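Local atomic coordinates of Poly(A) RNA polymerase protein 2 (Saccharomyces cerevisiae, PDB entry 3NYB), a protein that probably adds adenylates to the 3' ends of RNA as the catalytic polymerase of TRAMP, a nuclear RNA surveillance complex. Residues K15-W20 / K309-K314; Y68-Y73 / E152-T157; R161-I166 / S195-H200; L165-F170 / F187-L192. The protein carries 1 engineered substitution. All blocks are in the same frame, centred on the assembly; numbering follows the deposited sequence.

Contact 1: residues K15-W20 / K309-K314; sequences KEISDW and KDRLGK
K314 NZ donates to D310 O at 3.2 Å, approaching the carbonyl at 158°; the lysine side chain folds back to D310, just before the turn from which R311 reaches across to I17 and W20. R311 NH2 packs on methyl CD1 of I17 at 3.8 Å, lies 4.3 Å from W20 CD1 and makes a weak hydrogen bond to Q14 O. The methyl meets the edge of the guanidinium in its plane, while the indole carbon approaches obliquely; the group in turn sits near the edge of the indole. A bend at chi3 (90°) turns the end of the R311 side chain toward I17 and the edge of the W20 indole, and the ring of F308 adds a cation-pi contact. Within the helical central domain, the contact brings the start of helix 17-31, with E16 at its N-cap, against the weakly bonded helical turn about 308-311, in the chain just after helix 282-304. I17 also touches C300 and L303 of helix 282-304. R311 to K314 form a type II beta turn, with G313 at positive phi and its N bonded to the carboxylate of D10. On the side of E16, S18 and D19, the Air2 chain packs against the helix start.

Contact 2: residues Y68-Y73 / E152-T157; sequences YSTDLY and EWLDDT
Behind T70 and L72, the two residues that meet L154, the rings of Y68 and Y73 lie face against face: Y73 CG sits 3.5 Å above the Y68 ring, over its centre, and Y68 CE1 lies 3.3 Å above the Y73 ring, displaced toward its rim. Both rings belong to the loop that follows strand 62-65 and the Gly-Ser motif (G66-S67) characteristic of the nucleotidyltransferase superfamily, and their hydroxyls bond to S77 O and R42 NH2. The contact joins this loop to the last turn of helix 145-155.

One methyl of L154 does the touching. Its CD1 stands 4.0 Å from T70 CG2 and equally near T70 CB, the two side chains crossing at about a right angle. In T70 the hydroxyl lies between the backbone N and the carbonyl carbon (chi1 65°) and bonds to S67 O, which leaves the methyl to face the leucine. L72 adds a looser apolar contact, its CD1 being 4.4 Å from L154 CD1.

Beside L154, the indole of W153 makes no contact with the loop; it stacks on F194 and meets F187, both of helix 186-198. At the helix end E152 O accepts from both D155 N and D156 N, and T157 OG1 donates to W153 O at 2.7 Å, in the carbonyl plane on a lone pair, with a C=O to donor angle of 141°.

Contact 3: residues R161-I166 / S195-H200; sequences RELVLI and SFLHMH
The backbones of helix 160-173 and the end of helix 186-198 stay well apart here, with the CA atoms of L163 and L197 9.6 Å from each other, and side chains alone fill the interval. Both helices belong to the helical central domain of this Cid1-like polymerase, and this is plain hydrophobic packing between them.

L163 carries it. Its CG is anti to its own carbonyl carbon (chi1 -70°), and an extended chi2 brings the branch CD1 across the interval to L197 CD1 at 3.7 Å. The two leucine side chains approach obliquely, methyl to methyl. The same L163 CD1 also reaches the ring of F196, where it lies near the ring plane at the edge, 4.4 Å from CE2. One methyl therefore meets both a leucine branch and an aromatic edge, which lie next to each other, with no polar atom involved.

The F196 ring continues the packing beyond the pair: L217 and Y225 of helix 214-228 touch it, as does F78 of the Air2 chain. On the other helix, I166 turns to I25 and F28 of helix 17-31, and the guanidinium of R161 has L165 CD1 over one face, offset toward its rim.

M199 is the first residue to leave helical geometry. H200 then takes the N-cap position of the next short helix, where its ND1 bonds to the backbone N of R202 while its NE2 pairs with OE1 of E220.

Contact 4: residues L165-F170 / F187-L192; sequences LIVKQF and FSIICL
I189 reaches across to V167 and K168 from the face of helix 186-198 that looks at helix 160-173. Its CB points toward the partner helix and divides the work between two branches. The first, CG2, is anti to the backbone N and meets V167 CG1 at 4.0 Å; the valine and isoleucine side chains slide past each other in opposite directions. The second branch begins at CG1, anti to the carbonyl carbon (chi1 -57°), which touches neither partner closely and serves to carry the chain outward. With chi2 extended (171°), its tip CD1 lands beside the aliphatic part of K168, 4.2 Å from CG, and there the two chains run nearly perpendicular.

K168 packs through its methylenes, while NZ, beyond a bend at chi4 (-66°), makes a weak hydrogen bond to L72 O in the loop after strand 62-65. V167 has a further neighbour in F289 of helix 282-304.

The helices come close at this point, the CA atoms of K168 and I189 being 7.5 Å apart, and the interface between the segments is made of aliphatic groups. F170, on another side of its helix, packs on A288, F289 and A292, and its ring meets that of F222. Such packing of successive helices, here joined by a twelve-residue connection, builds the helical central domain that Cid1-family polymerases set beside their nucleotidyltransferase domain.

How the contacts relate
From the N terminus, the chain opens contact 1 at 15-20 and closes it only at 309-314, joining the start of helix 17-31 to the chain after helix 282-304; the other three contacts fall within this long loop, and contact 1 touches none of them. Contact 2 opens at 68-73, after the first strand of the mixed sheet, and closes at 152-157, before contacts 3 and 4 begin. Those two start on helix 160-173, share L165 and I166, and end on helix 186-198; contact 4 closes first, inside the span of contact 3. Contact 2 touches contact 3 partly through D71 O, probably hydrogen-bonded to R161 NE (2.8 Å), and contact 4 through W153 and L72, tying the sheet-domain loop to the central helices.

Contact 1: residues K15-W20 / K309-K314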
# COMPACT_ATOMS: atom_id res chain seq x y z
N LYS A 15 22.25 -17.13 1.72
CA LYS A 15 22.25 -18.05 0.59
C LYS A 15 21.12 -17.73 -0.38
O LYS A 15 21.33 -17.65 -1.59
CB LYS A 15 22.11 -19.49 1.08
CG LYS A 15 23.09 -19.87 2.18
CD LYS A 15 22.85 -21.29 2.67
CE LYS A 15 23.74 -21.63 3.86
NZ LYS A 15 23.42 -22.98 4.40
N GLU A 16 19.92 -17.56 0.16
CA GLU A 16 18.77 -17.19 -0.65
C GLU A 16 18.61 -15.67 -0.66
O GLU A 16 18.39 -15.05 0.38
CB GLU A 16 17.50 -17.86 -0.13
CG GLU A 16 17.46 -19.38 -0.33
CD GLU A 16 17.26 -19.78 -1.78
OE1 GLU A 16 17.51 -18.93 -2.67
OE2 GLU A 16 16.86 -20.94 -2.04
N ILE A 17 18.72 -15.08 -1.84
CA ILE A 17 18.59 -13.63 -1.96
C ILE A 17 17.21 -13.18 -1.48
O ILE A 17 17.06 -12.09 -0.95
CB ILE A 17 18.81 -13.18 -3.41
CG1 ILE A 17 19.29 -11.73 -3.46
CG2 ILE A 17 17.55 -13.36 -4.23
CD1 ILE A 17 20.78 -11.59 -3.36
N SER A 18 16.22 -14.04 -1.65
CA SER A 18 14.85 -13.75 -1.25
C SER A 18 14.69 -13.73 0.26
O SER A 18 13.60 -13.45 0.77
CB SER A 18 13.91 -14.80 -1.84
OG SER A 18 14.40 -16.10 -1.58
N ASP A 19 15.76 -14.05 0.97
CA ASP A 19 15.80 -13.98 2.43
C ASP A 19 16.48 -12.68 2.85
O ASP A 19 15.97 -11.94 3.68
CB ASP A 19 16.54 -15.18 3.01
CG ASP A 19 15.79 -16.48 2.81
OD1 ASP A 19 14.78 -16.49 2.06
OD2 ASP A 19 16.22 -17.50 3.40
N TRP A 20 17.67 -12.45 2.30
CA TRP A 20 18.27 -11.13 2.19
C TRP A 20 17.12 -10.12 2.16
O TRP A 20 16.99 -9.27 3.05
CB TRP A 20 18.99 -11.06 0.84
CG TRP A 20 20.26 -10.24 0.73
CD1 TRP A 20 21.39 -10.58 0.03
CD2 TRP A 20 20.50 -8.94 1.29
NE1 TRP A 20 22.33 -9.58 0.14
CE2 TRP A 20 21.82 -8.58 0.89
CE3 TRP A 20 19.76 -8.08 2.07
CZ2 TRP A 20 22.38 -7.36 1.28
CZ3 TRP A 20 20.33 -6.87 2.46
CH2 TRP A 20 21.63 -6.53 2.06
N LYS A 309 32.25 -10.40 -1.54
CA LYS A 309 32.93 -9.13 -1.25
C LYS A 309 32.20 -7.94 -1.86
O LYS A 309 32.26 -6.83 -1.33
CB LYS A 309 34.38 -9.17 -1.74
CG LYS A 309 35.35 -9.88 -0.82
CD LYS A 309 36.79 -9.68 -1.27
CE LYS A 309 37.78 -10.18 -0.22
NZ LYS A 309 37.74 -9.38 1.03
N ASP A 310 31.52 -8.16 -2.98
CA ASP A 310 30.80 -7.09 -3.67
C ASP A 310 29.41 -6.92 -3.08
O ASP A 310 28.73 -5.94 -3.37
CB ASP A 310 30.68 -7.40 -5.16
CG ASP A 310 32.01 -7.33 -5.88
OD1 ASP A 310 32.53 -6.21 -6.07
OD2 ASP A 310 32.53 -8.40 -6.27
N ARG A 311 28.99 -7.88 -2.27
CA ARG A 311 27.67 -7.85 -1.67
C ARG A 311 27.71 -7.10 -0.34
O ARG A 311 26.75 -6.43 0.03
CB ARG A 311 27.14 -9.26 -1.46
CG ARG A 311 27.31 -10.17 -2.66
CD ARG A 311 27.07 -11.61 -2.28
NE ARG A 311 25.67 -11.99 -2.44
CZ ARG A 311 25.13 -13.08 -1.90
NH1 ARG A 311 25.86 -13.89 -1.15
NH2 ARG A 311 23.85 -13.36 -2.11
N LEU A 312 28.84 -7.21 0.35
CA LEU A 312 29.04 -6.55 1.64
C LEU A 312 28.43 -5.16 1.67
O LEU A 312 28.71 -4.32 0.81
CB LEU A 312 30.52 -6.49 2.00
CG LEU A 312 30.79 -6.14 3.46
CD1 LEU A 312 30.10 -7.15 4.37
CD2 LEU A 312 32.29 -6.06 3.77
N GLY A 313 27.58 -4.92 2.66
CA GLY A 313 26.96 -3.63 2.88
C GLY A 313 26.04 -3.14 1.77
O GLY A 313 25.84 -1.94 1.62
N LYS A 314 25.48 -4.06 0.99
CA LYS A 314 24.61 -3.67 -0.11
C LYS A 314 23.15 -3.70 0.28
O LYS A 314 22.78 -4.29 1.28
CB LYS A 314 24.86 -4.51 -1.37
CG LYS A 314 26.15 -4.17 -2.08
CD LYS A 314 26.43 -2.68 -2.01
CE LYS A 314 27.83 -2.36 -2.51
NZ LYS A 314 28.01 -2.87 -3.90

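Contact 2: residues Y68-Y73 / E152-T157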
# COMPACT_ATOMS: atom_id res chain seq x y z
N TYR A 68 -2.21 6.65 11.51
CA TYR A 68 -1.49 6.76 12.78
C TYR A 68 -2.09 5.96 13.93
O TYR A 68 -1.42 5.77 14.94
CB TYR A 68 -1.25 8.23 13.17
CG TYR A 68 -0.01 8.86 12.55
CD1 TYR A 68 1.19 8.94 13.26
CD2 TYR A 68 -0.04 9.38 11.25
CE1 TYR A 68 2.32 9.52 12.71
CE2 TYR A 68 1.09 9.97 10.68
CZ TYR A 68 2.28 10.03 11.41
OH TYR A 68 3.41 10.60 10.86
N SER A 69 -3.33 5.49 13.79
CA SER A 69 -3.98 4.68 14.85
C SER A 69 -3.83 3.20 14.53
O SER A 69 -3.85 2.36 15.42
CB SER A 69 -5.45 5.04 15.03
OG SER A 69 -6.13 5.05 13.79
N THR A 70 -3.71 2.89 13.25
CA THR A 70 -3.08 1.67 12.80
C THR A 70 -1.64 2.10 12.81
O THR A 70 -1.32 3.16 13.33
CB THR A 70 -3.54 1.26 11.39
OG1 THR A 70 -3.11 2.23 10.42
CG2 THR A 70 -5.06 1.18 11.33
N ASP A 71 -0.74 1.32 12.23
CA ASP A 71 0.61 1.83 12.11
C ASP A 71 1.04 1.70 10.66
O ASP A 71 1.99 0.99 10.34
CB ASP A 71 1.56 1.10 13.05
CG ASP A 71 1.44 1.61 14.48
OD1 ASP A 71 2.09 2.64 14.81
OD2 ASP A 71 0.71 0.96 15.27
N LEU A 72 0.29 2.38 9.80
CA LEU A 72 0.47 2.29 8.37
C LEU A 72 0.92 3.65 7.83
O LEU A 72 0.74 3.95 6.65
CB LEU A 72 -0.83 1.85 7.69
CG LEU A 72 -1.48 0.56 8.19
CD1 LEU A 72 -2.62 0.14 7.28
CD2 LEU A 72 -0.46 -0.55 8.26
N TYR A 73 1.51 4.46 8.70
CA TYR A 73 1.91 5.80 8.33
C TYR A 73 3.39 5.88 7.96
O TYR A 73 4.23 5.24 8.59
CB TYR A 73 1.63 6.77 9.48
CG TYR A 73 2.45 6.49 10.70
CD1 TYR A 73 3.69 7.10 10.88
CD2 TYR A 73 2.01 5.60 11.67
CE1 TYR A 73 4.45 6.83 12.01
CE2 TYR A 73 2.77 5.33 12.80
CZ TYR A 73 3.98 5.95 12.96
OH TYR A 73 4.72 5.68 14.09
N GLU A 152 -9.76 -5.27 10.93
CA GLU A 152 -9.97 -6.70 10.81
C GLU A 152 -8.95 -7.32 9.87
O GLU A 152 -8.30 -8.29 10.24
CB GLU A 152 -11.39 -6.98 10.34
CG GLU A 152 -12.46 -6.48 11.30
CD GLU A 152 -13.87 -6.63 10.75
OE1 GLU A 152 -14.02 -6.92 9.54
OE2 GLU A 152 -14.83 -6.46 11.54
N TRP A 153 -8.79 -6.76 8.68
CA TRP A 153 -7.78 -7.27 7.77
C TRP A 153 -6.43 -7.40 8.50
O TRP A 153 -5.69 -8.35 8.29
CB TRP A 153 -7.58 -6.37 6.55
CG TRP A 153 -8.72 -6.20 5.58
CD1 TRP A 153 -9.83 -6.98 5.42
CD2 TRP A 153 -8.81 -5.17 4.57
NE1 TRP A 153 -10.62 -6.49 4.40
CE2 TRP A 153 -10.01 -5.39 3.87
CE3 TRP A 153 -7.99 -4.10 4.23
CZ2 TRP A 153 -10.40 -4.53 2.81
CZ3 TRP A 153 -8.38 -3.27 3.19
CH2 TRP A 153 -9.57 -3.49 2.49
N LEU A 154 -6.12 -6.44 9.36
CA LEU A 154 -4.83 -6.39 10.03
C LEU A 154 -4.71 -7.48 11.09
O LEU A 154 -3.61 -7.88 11.44
CB LEU A 154 -4.59 -5.03 10.67
CG LEU A 154 -4.26 -3.92 9.68
CD1 LEU A 154 -4.18 -2.55 10.36
CD2 LEU A 154 -2.96 -4.24 8.95
N ASP A 155 -5.84 -7.94 11.58
CA ASP A 155 -5.86 -9.04 12.53
C ASP A 155 -5.60 -10.40 11.88
O ASP A 155 -4.76 -11.16 12.33
CB ASP A 155 -7.18 -9.05 13.29
CG ASP A 155 -7.34 -7.84 14.18
OD1 ASP A 155 -8.49 -7.45 14.45
OD2 ASP A 155 -6.30 -7.27 14.61
N ASP A 156 -6.33 -10.69 10.80
CA ASP A 156 -6.22 -12.01 10.19
C ASP A 156 -5.29 -12.07 8.98
O ASP A 156 -5.49 -12.91 8.09
CB ASP A 156 -7.62 -12.59 9.85
CG ASP A 156 -8.37 -11.76 8.82
OD1 ASP A 156 -9.47 -11.27 9.15
OD2 ASP A 156 -7.87 -11.61 7.69
N THR A 157 -4.27 -11.22 8.95
CA THR A 157 -3.38 -11.15 7.80
C THR A 157 -1.93 -10.85 8.15
O THR A 157 -1.51 -9.70 8.11
CB THR A 157 -3.84 -10.08 6.79
OG1 THR A 157 -5.22 -10.28 6.47
CG2 THR A 157 -3.01 -10.14 5.53

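Contact 3: residues R161-I166 / S195-H200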
# COMPACT_ATOMS: atom_id res chain seq x y z
N ARG A 161 0.77 -5.20 7.17
CA ARG A 161 1.43 -3.95 7.52
C ARG A 161 2.77 -3.75 6.78
O ARG A 161 3.01 -2.69 6.20
CB ARG A 161 1.64 -3.86 9.04
CG ARG A 161 2.45 -2.64 9.47
CD ARG A 161 2.39 -2.35 10.97
NE ARG A 161 3.29 -1.26 11.33
CZ ARG A 161 4.55 -1.40 11.73
NH1 ARG A 161 5.09 -2.60 11.84
NH2 ARG A 161 5.27 -0.34 12.02
N GLU A 162 3.63 -4.77 6.80
CA GLU A 162 4.97 -4.65 6.21
C GLU A 162 4.91 -4.36 4.73
O GLU A 162 5.61 -3.47 4.24
CB GLU A 162 5.77 -5.93 6.42
CG GLU A 162 6.21 -6.20 7.85
CD GLU A 162 5.06 -6.56 8.76
OE1 GLU A 162 5.28 -6.53 9.99
OE2 GLU A 162 3.94 -6.85 8.27
N LEU A 163 4.11 -5.12 4.00
CA LEU A 163 4.02 -4.91 2.56
C LEU A 163 3.38 -3.56 2.25
O LEU A 163 3.79 -2.88 1.32
CB LEU A 163 3.30 -6.06 1.87
CG LEU A 163 4.11 -7.35 1.87
CD1 LEU A 163 3.56 -8.35 0.88
CD2 LEU A 163 5.56 -7.04 1.56
N VAL A 164 2.39 -3.17 3.04
CA VAL A 164 1.75 -1.88 2.84
C VAL A 164 2.75 -0.74 3.01
O VAL A 164 2.81 0.19 2.20
CB VAL A 164 0.54 -1.68 3.76
CG1 VAL A 164 0.07 -0.25 3.70
CG2 VAL A 164 -0.58 -2.62 3.34
N LEU A 165 3.57 -0.81 4.06
CA LEU A 165 4.57 0.23 4.27
C LEU A 165 5.53 0.33 3.08
O LEU A 165 5.79 1.42 2.59
CB LEU A 165 5.32 0.01 5.58
CG LEU A 165 4.47 0.30 6.82
CD1 LEU A 165 5.22 -0.07 8.10
CD2 LEU A 165 4.03 1.75 6.83
N ILE A 166 6.02 -0.80 2.60
CA ILE A 166 6.91 -0.80 1.45
C ILE A 166 6.26 -0.20 0.21
O ILE A 166 6.80 0.72 -0.41
CB ILE A 166 7.39 -2.21 1.11
CG1 ILE A 166 8.02 -2.85 2.33
CG2 ILE A 166 8.38 -2.16 -0.02
CD1 ILE A 166 9.26 -2.16 2.80
N SER A 195 -5.85 -8.35 -0.75
CA SER A 195 -6.36 -9.29 -1.73
C SER A 195 -5.25 -10.24 -2.14
O SER A 195 -5.35 -11.46 -1.95
CB SER A 195 -6.89 -8.54 -2.94
OG SER A 195 -6.91 -9.38 -4.08
N PHE A 196 -4.18 -9.68 -2.71
CA PHE A 196 -3.03 -10.46 -3.15
C PHE A 196 -2.60 -11.51 -2.13
O PHE A 196 -2.51 -12.70 -2.44
CB PHE A 196 -1.88 -9.52 -3.50
CG PHE A 196 -0.52 -10.17 -3.46
CD1 PHE A 196 -0.07 -10.94 -4.51
CD2 PHE A 196 0.32 -9.97 -2.36
CE1 PHE A 196 1.19 -11.52 -4.48
CE2 PHE A 196 1.58 -10.54 -2.33
CZ PHE A 196 2.02 -11.33 -3.38
N LEU A 197 -2.34 -11.08 -0.90
CA LEU A 197 -1.95 -12.00 0.16
C LEU A 197 -2.95 -13.15 0.32
O LEU A 197 -2.58 -14.31 0.31
CB LEU A 197 -1.81 -11.25 1.50
CG LEU A 197 -0.42 -10.93 2.07
CD1 LEU A 197 0.57 -10.48 1.01
CD2 LEU A 197 -0.51 -9.91 3.20
N HIS A 198 -4.23 -12.80 0.44
CA HIS A 198 -5.24 -13.79 0.81
C HIS A 198 -5.58 -14.79 -0.28
O HIS A 198 -6.12 -15.86 0.02
CB HIS A 198 -6.50 -13.12 1.34
CG HIS A 198 -6.66 -13.23 2.82
ND1 HIS A 198 -5.57 -13.27 3.68
CD2 HIS A 198 -7.75 -13.31 3.61
CE1 HIS A 198 -6.00 -13.37 4.92
NE2 HIS A 198 -7.33 -13.39 4.91
N MET A 199 -5.27 -14.48 -1.53
CA MET A 199 -5.53 -15.44 -2.59
C MET A 199 -4.29 -15.86 -3.37
O MET A 199 -4.33 -16.06 -4.58
CB MET A 199 -6.63 -14.94 -3.52
CG MET A 199 -6.42 -13.58 -4.08
SD MET A 199 -7.81 -13.15 -5.15
CE MET A 199 -7.58 -14.37 -6.44
N HIS A 200 -3.18 -16.00 -2.67
CA HIS A 200 -1.94 -16.44 -3.28
C HIS A 200 -1.83 -17.94 -3.07
O HIS A 200 -1.97 -18.42 -1.94
CB HIS A 200 -0.77 -15.71 -2.63
CG HIS A 200 0.58 -16.14 -3.11
ND1 HIS A 200 1.11 -17.38 -2.83
CD2 HIS A 200 1.52 -15.49 -3.84
CE1 HIS A 200 2.31 -17.48 -3.37
NE2 HIS A 200 2.58 -16.34 -3.99

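Contact 4: residues L165-F170 / F187-L192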
# COMPACT_ATOMS: atom_id res chain seq x y z
N LEU A 165 3.57 -0.81 4.06
CA LEU A 165 4.57 0.23 4.27
C LEU A 165 5.53 0.33 3.08
O LEU A 165 5.79 1.42 2.59
CB LEU A 165 5.32 0.01 5.58
CG LEU A 165 4.47 0.30 6.82
CD1 LEU A 165 5.22 -0.07 8.10
CD2 LEU A 165 4.03 1.75 6.83
N ILE A 166 6.02 -0.80 2.60
CA ILE A 166 6.91 -0.80 1.45
C ILE A 166 6.26 -0.20 0.21
O ILE A 166 6.80 0.72 -0.41
CB ILE A 166 7.39 -2.21 1.11
CG1 ILE A 166 8.02 -2.85 2.33
CG2 ILE A 166 8.38 -2.16 -0.02
CD1 ILE A 166 9.26 -2.16 2.80
N VAL A 167 5.09 -0.71 -0.14
CA VAL A 167 4.34 -0.21 -1.28
C VAL A 167 4.00 1.27 -1.10
O VAL A 167 3.96 2.04 -2.07
CB VAL A 167 3.04 -1.00 -1.48
CG1 VAL A 167 2.37 -0.61 -2.78
CG2 VAL A 167 3.32 -2.48 -1.47
N LYS A 168 3.75 1.67 0.14
CA LYS A 168 3.39 3.05 0.41
C LYS A 168 4.61 3.92 0.14
O LYS A 168 4.54 4.91 -0.60
CB LYS A 168 2.90 3.21 1.85
CG LYS A 168 1.52 3.86 2.01
CD LYS A 168 0.83 3.35 3.28
CE LYS A 168 -0.47 4.08 3.60
NZ LYS A 168 -0.25 5.50 3.95
N GLN A 169 5.74 3.52 0.71
CA GLN A 169 7.00 4.22 0.49
C GLN A 169 7.32 4.30 -1.00
O GLN A 169 7.61 5.36 -1.53
CB GLN A 169 8.14 3.53 1.21
CG GLN A 169 9.51 4.15 0.92
CD GLN A 169 9.55 5.64 1.21
OE1 GLN A 169 8.87 6.12 2.11
NE2 GLN A 169 10.34 6.37 0.43
N PHE A 170 7.26 3.16 -1.67
CA PHE A 170 7.53 3.17 -3.09
C PHE A 170 6.67 4.22 -3.80
O PHE A 170 7.21 5.12 -4.47
CB PHE A 170 7.26 1.80 -3.70
CG PHE A 170 7.36 1.79 -5.18
CD1 PHE A 170 8.60 1.82 -5.80
CD2 PHE A 170 6.22 1.78 -5.97
CE1 PHE A 170 8.70 1.83 -7.18
CE2 PHE A 170 6.30 1.79 -7.35
CZ PHE A 170 7.55 1.81 -7.96
N PHE A 187 -6.76 3.42 1.46
CA PHE A 187 -7.57 2.21 1.54
C PHE A 187 -7.31 1.31 0.32
O PHE A 187 -7.14 0.10 0.44
CB PHE A 187 -9.07 2.54 1.68
CG PHE A 187 -9.97 1.34 1.54
CD1 PHE A 187 -10.27 0.56 2.64
CD2 PHE A 187 -10.50 1.00 0.32
CE1 PHE A 187 -11.09 -0.54 2.51
CE2 PHE A 187 -11.32 -0.09 0.18
CZ PHE A 187 -11.62 -0.87 1.28
N SER A 188 -7.27 1.93 -0.86
CA SER A 188 -7.00 1.20 -2.09
C SER A 188 -5.71 0.39 -2.01
O SER A 188 -5.67 -0.76 -2.42
CB SER A 188 -6.93 2.16 -3.27
OG SER A 188 -8.16 2.83 -3.45
N ILE A 189 -4.66 1.01 -1.49
CA ILE A 189 -3.38 0.32 -1.42
C ILE A 189 -3.53 -0.88 -0.51
O ILE A 189 -3.11 -1.99 -0.85
CB ILE A 189 -2.27 1.21 -0.88
CG1 ILE A 189 -2.14 2.47 -1.74
CG2 ILE A 189 -0.95 0.45 -0.88
CD1 ILE A 189 -1.19 3.51 -1.14
N ILE A 190 -4.14 -0.66 0.65
CA ILE A 190 -4.35 -1.73 1.62
C ILE A 190 -5.11 -2.87 0.97
O ILE A 190 -4.73 -4.04 1.11
CB ILE A 190 -5.14 -1.24 2.83
CG1 ILE A 190 -4.44 -0.02 3.43
CG2 ILE A 190 -5.27 -2.34 3.85
CD1 ILE A 190 -5.09 0.47 4.71
N CYS A 191 -6.18 -2.53 0.26
CA CYS A 191 -6.98 -3.53 -0.44
C CYS A 191 -6.14 -4.42 -1.36
O CYS A 191 -6.19 -5.65 -1.25
CB CYS A 191 -8.10 -2.87 -1.24
SG CYS A 191 -9.16 -4.07 -2.04
N LEU A 192 -5.38 -3.81 -2.26
CA LEU A 192 -4.58 -4.56 -3.23
C LEU A 192 -3.67 -5.58 -2.56
O LEU A 192 -3.63 -6.74 -2.96
CB LEU A 192 -3.72 -3.62 -4.07
CG LEU A 192 -4.43 -2.61 -4.95
CD1 LEU A 192 -3.39 -1.70 -5.59
CD2 LEU A 192 -5.30 -3.28 -6.00